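Local coordinates for protein thymine dioxygenase (Neurospora crassa, PDB 5C3R) that probably uses a non-haem iron centre, 2-oxoglutarate and oxygen to oxidise the methyl group of thymine stepwise, through 5-hydroxymethyl uracil, at residues 187-192 with 291-296. Sequence-based numbering, arbitrary orientation.
With HMU (5-hydroxymethyl uracil), chain G; AKG (2-oxoglutaric acid), chain F.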
ATOM      1  N   GLY A 187      -5.504   7.180  13.294  1.00 19.17           N
ATOM      2  CA  GLY A 187      -5.456   5.888  12.623  1.00 18.21           C
ATOM      3  C   GLY A 187      -6.494   5.770  11.520  1.00 17.66           C
ATOM      4  O   GLY A 187      -7.179   4.753  11.419  1.00 17.58           O
ATOM      5  N   ASP A 188      -6.606   6.808  10.691  1.00 16.86           N
ATOM      6  CA  ASP A 188      -7.517   6.794   9.540  1.00 16.39           C
ATOM      7  C   ASP A 188      -6.891   6.016   8.377  1.00 15.55           C
ATOM      8  O   ASP A 188      -6.724   6.534   7.277  1.00 15.11           O
ATOM      9  CB  ASP A 188      -7.874   8.226   9.115  1.00 16.38           C
ATOM     10  CG  ASP A 188      -8.829   8.898  10.077  1.00 17.04           C
ATOM     11  OD1 ASP A 188      -9.804   8.240  10.501  1.00 17.48           O
ATOM     12  OD2 ASP A 188      -8.620  10.084  10.401  1.00 17.20           O
ATOM     13  N   ASN A 189      -6.568   4.757   8.641  1.00 15.31           N
ATOM     14  CA  ASN A 189      -5.818   3.929   7.718  1.00 14.82           C
ATOM     15  C   ASN A 189      -6.728   2.891   7.104  1.00 14.99           C
ATOM     16  O   ASN A 189      -7.844   2.685   7.583  1.00 15.70           O
ATOM     17  CB  ASN A 189      -4.672   3.249   8.463  1.00 14.67           C
ATOM     18  CG  ASN A 189      -3.795   4.240   9.203  1.00 14.62           C
ATOM     19  OD1 ASN A 189      -3.596   5.366   8.754  1.00 14.37           O
ATOM     20  ND2 ASN A 189      -3.278   3.831  10.348  1.00 14.91           N
ATOM     21  N   ILE A 190      -6.258   2.242   6.041  1.00 14.65           N
ATOM     22  CA  ILE A 190      -7.048   1.226   5.347  1.00 14.73           C
ATOM     23  C   ILE A 190      -6.234  -0.045   5.155  1.00 14.57           C
ATOM     24  O   ILE A 190      -5.190  -0.037   4.512  1.00 14.15           O
ATOM     25  CB  ILE A 190      -7.560   1.735   3.984  1.00 14.64           C
ATOM     26  CG1 ILE A 190      -8.491   2.943   4.166  1.00 14.97           C
ATOM     27  CG2 ILE A 190      -8.278   0.632   3.213  1.00 14.81           C
ATOM     28  CD1 ILE A 190      -9.805   2.640   4.859  1.00 15.54           C
ATOM     29  N   LEU A 191      -6.731  -1.132   5.735  1.00 14.91           N
ATOM     30  CA  LEU A 191      -6.136  -2.453   5.597  1.00 14.82           C
ATOM     31  C   LEU A 191      -6.757  -3.118   4.377  1.00 14.77           C
ATOM     32  O   LEU A 191      -7.918  -3.539   4.418  1.00 14.91           O
ATOM     33  CB  LEU A 191      -6.410  -3.270   6.863  1.00 15.23           C
ATOM     34  CG  LEU A 191      -6.080  -4.759   6.909  1.00 15.46           C
ATOM     35  CD1 LEU A 191      -4.599  -5.007   6.669  1.00 15.23           C
ATOM     36  CD2 LEU A 191      -6.504  -5.309   8.264  1.00 16.00           C
ATOM     37  N   ARG A 192      -5.991  -3.196   3.290  1.00 14.43           N
ATOM     38  CA  ARG A 192      -6.454  -3.839   2.067  1.00 14.45           C
ATOM     39  C   ARG A 192      -5.898  -5.255   1.954  1.00 14.66           C
ATOM     40  O   ARG A 192      -4.708  -5.450   1.728  1.00 14.39           O
ATOM     41  CB  ARG A 192      -6.050  -3.019   0.839  1.00 14.27           C
ATOM     42  CG  ARG A 192      -6.459  -3.652  -0.489  1.00 14.55           C
ATOM     43  CD  ARG A 192      -5.920  -2.897  -1.695  1.00 14.43           C
ATOM     44  NE  ARG A 192      -6.884  -1.944  -2.250  1.00 14.59           N
ATOM     45  CZ  ARG A 192      -6.687  -1.224  -3.359  1.00 14.56           C
ATOM     46  NH1 ARG A 192      -5.550  -1.319  -4.053  1.00 14.35           N
ATOM     47  NH2 ARG A 192      -7.631  -0.389  -3.777  1.00 14.73           N
ATOM     48  N   ILE A 291      -0.946  -8.010   1.377  1.00 15.21           N
ATOM     49  CA  ILE A 291      -1.733  -7.130   2.223  1.00 15.07           C
ATOM     50  C   ILE A 291      -1.131  -5.731   2.162  1.00 14.69           C
ATOM     51  O   ILE A 291       0.035  -5.526   2.539  1.00 14.83           O
ATOM     52  CB  ILE A 291      -1.742  -7.611   3.688  1.00 15.48           C
ATOM     53  CG1 ILE A 291      -2.368  -9.009   3.782  1.00 16.05           C
ATOM     54  CG2 ILE A 291      -2.498  -6.618   4.559  1.00 15.44           C
ATOM     55  CD1 ILE A 291      -2.414  -9.578   5.186  1.00 16.54           C
ATOM     56  N   ALA A 292      -1.931  -4.774   1.698  1.00 14.25           N
ATOM     57  CA  ALA A 292      -1.520  -3.380   1.631  1.00 13.72           C
ATOM     58  C   ALA A 292      -2.225  -2.604   2.724  1.00 13.63           C
ATOM     59  O   ALA A 292      -3.440  -2.431   2.689  1.00 13.74           O
ATOM     60  CB  ALA A 292      -1.847  -2.794   0.271  1.00 13.49           C
ATOM     61  N   TYR A 293      -1.457  -2.139   3.702  1.00 13.43           N
ATOM     62  CA  TYR A 293      -1.992  -1.298   4.756  1.00 13.29           C
ATOM     63  C   TYR A 293      -1.691   0.155   4.407  1.00 12.90           C
ATOM     64  O   TYR A 293      -0.576   0.644   4.599  1.00 12.87           O
ATOM     65  CB  TYR A 293      -1.376  -1.684   6.101  1.00 13.66           C
ATOM     66  CG  TYR A 293      -1.976  -0.978   7.288  1.00 13.90           C
ATOM     67  CD1 TYR A 293      -3.104  -1.481   7.923  1.00 14.31           C
ATOM     68  CD2 TYR A 293      -1.409   0.188   7.788  1.00 13.95           C
ATOM     69  CE1 TYR A 293      -3.658  -0.841   9.018  1.00 14.62           C
ATOM     70  CE2 TYR A 293      -1.945   0.831   8.894  1.00 14.22           C
ATOM     71  CZ  TYR A 293      -3.073   0.312   9.507  1.00 14.60           C
ATOM     72  OH  TYR A 293      -3.619   0.946  10.603  1.00 14.90           O
ATOM     73  N   PHE A 294      -2.692   0.843   3.880  1.00 12.62           N
ATOM     74  CA  PHE A 294      -2.531   2.231   3.486  1.00 12.28           C
ATOM     75  C   PHE A 294      -2.599   3.115   4.719  1.00 12.41           C
ATOM     76  O   PHE A 294      -3.618   3.144   5.403  1.00 12.50           O
ATOM     77  CB  PHE A 294      -3.615   2.631   2.483  1.00 12.16           C
ATOM     78  CG  PHE A 294      -3.619   1.796   1.236  1.00 11.90           C
ATOM     79  CD1 PHE A 294      -2.508   1.761   0.413  1.00 11.70           C
ATOM     80  CD2 PHE A 294      -4.733   1.047   0.882  1.00 12.03           C
ATOM     81  CE1 PHE A 294      -2.504   0.993  -0.744  1.00 11.58           C
ATOM     82  CE2 PHE A 294      -4.736   0.287  -0.270  1.00 11.94           C
ATOM     83  CZ  PHE A 294      -3.618   0.256  -1.081  1.00 11.74           C
ATOM     84  N   CYS A 295      -1.502   3.815   5.009  1.00 12.39           N
ATOM     85  CA  CYS A 295      -1.465   4.774   6.107  1.00 12.68           C
ATOM     86  C   CYS A 295      -1.743   6.184   5.568  1.00 12.76           C
ATOM     87  O   CYS A 295      -1.235   6.563   4.504  1.00 12.59           O
ATOM     88  CB  CYS A 295      -0.115   4.731   6.826  1.00 12.87           C
ATOM     89  SG  CYS A 295       0.446   3.087   7.365  1.00 13.19           S
ATOM     90  N   ASN A 296      -2.563   6.940   6.296  1.00 13.05           N
ATOM     91  CA  ASN A 296      -2.926   8.308   5.930  1.00 13.21           C
ATOM     92  C   ASN A 296      -2.795   9.269   7.110  1.00 13.71           C
ATOM     93  O   ASN A 296      -2.880   8.842   8.262  1.00 13.75           O
ATOM     94  CB  ASN A 296      -4.380   8.358   5.468  1.00 13.30           C
ATOM     95  CG  ASN A 296      -4.647   7.464   4.280  1.00 12.93           C
ATOM     96  OD1 ASN A 296      -4.050   7.636   3.217  1.00 12.45           O
ATOM     97  ND2 ASN A 296      -5.564   6.518   4.443  1.00 12.91           N
TER
HETATM   98  N1  HMU G 403      -6.689   2.776  -1.989  1.00 28.60           N
HETATM   99  C2  HMU G 403      -6.290   3.604  -0.846  1.00 28.14           C
HETATM  100  O2  HMU G 403      -7.051   3.778   0.079  1.00 27.59           O
HETATM  101  N3  HMU G 403      -4.957   4.222  -0.837  1.00 28.24           N
HETATM  102  C4  HMU G 403      -4.073   4.007  -1.931  1.00 27.78           C
HETATM  103  O3  HMU G 403      -3.614   1.558  -4.583  1.00 27.62           O
HETATM  104  O4  HMU G 403      -2.982   4.521  -1.903  1.00 27.33           O
HETATM  105  C5  HMU G 403      -4.483   3.172  -3.061  1.00 28.08           C
HETATM  106  CM5 HMU G 403      -3.564   2.921  -4.239  1.00 27.80           C
HETATM  107  C6  HMU G 403      -5.805   2.565  -3.062  1.00 28.24           C
HETATM  108  C1  AKG F 402      -1.839  -1.570  -3.951  1.00 19.47           C
HETATM  109  O1  AKG F 402      -1.863  -0.321  -3.922  1.00 18.92           O
HETATM  110  O2  AKG F 402      -2.828  -2.239  -3.586  1.00 19.44           O
HETATM  111  C2  AKG F 402      -0.625  -2.250  -4.430  1.00 19.97           C
HETATM  112  O5  AKG F 402       0.326  -1.575  -4.838  1.00 19.87           O
HETATM  113  C3  AKG F 402      -0.574  -3.771  -4.425  1.00 19.93           C
HETATM  114  C4  AKG F 402       0.853  -4.300  -4.551  1.00 20.01           C
HETATM  115  C5  AKG F 402       0.930  -5.796  -4.299  1.00 19.90           C
HETATM  116  O3  AKG F 402       2.061  -6.287  -4.135  1.00 19.59           O
HETATM  117  O4  AKG F 402      -0.106  -6.505  -4.264  1.00 19.82           O
HETATM  118  O   HOH W   1      -4.523   8.763  10.634  1.00 19.56           O
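Arg192 and Phe294 lie on the same face of an antiparallel strand pair and point into the active site. The Arg192 chain rises from CB, 3.3 Å from Ala292 O, through CD, which touches both Phe294 CE2 and 2-oxoglutarate O2, to NE, 3.7 Å from Phe294 CE2. A bend at chi3 (-96°) turns the guanidinium so that one face looks onto the rim of the Phe294 ring, the two planes standing 82° apart. CZ lies near both Phe294 CE2 and C6 of 5-hydroxymethyl uracil. At the tip, Arg192 NH1 donates to O2 of 2-oxoglutarate (2.9 Å), which lies at the guanidinium edge, while Arg192 NH2 comes within 3.5 Å of the same C6. Glu124 forms a salt bridge with NE and probably helps fix the group's rotation. One face of the Phe294 ring lies against the pyrimidine, CG 3.5 Å from N3, the contact offset toward the rim.

Ile190 with Phe294 and Arg192 with Ala292 are hydrogen-bonded pairs, each with two backbone bonds, on either side of the non-hydrogen-bonded pair Leu191 with Tyr293. On the reverse face Leu191 CD1 packs on Ile291 CG2, and Leu191 CB approaches CD1 of Tyr293. Beyond the pairs, Asn189 bridges backbone and ring: OD1 accepts from Asn296 N (3.1 Å), and ND2 donates to Tyr293 OH (2.9 Å). With an alanine here both amide bonds go, and Asn296 N and Tyr293 OH would probably lose these partners in a buried setting. Asn296 ND2 in turn donates to Asp188 O.

The pair belongs to the main sheet of the double-stranded beta-helix fold of 2-oxoglutarate-dependent oxygenases. Strand 121-125 flanks strand 190-200, strand 222-227 flanks strand 284-295, and helix 147-173 packs on the Leu191 and Tyr293 face, Phe155 meeting the Tyr293 ring edge-to-face.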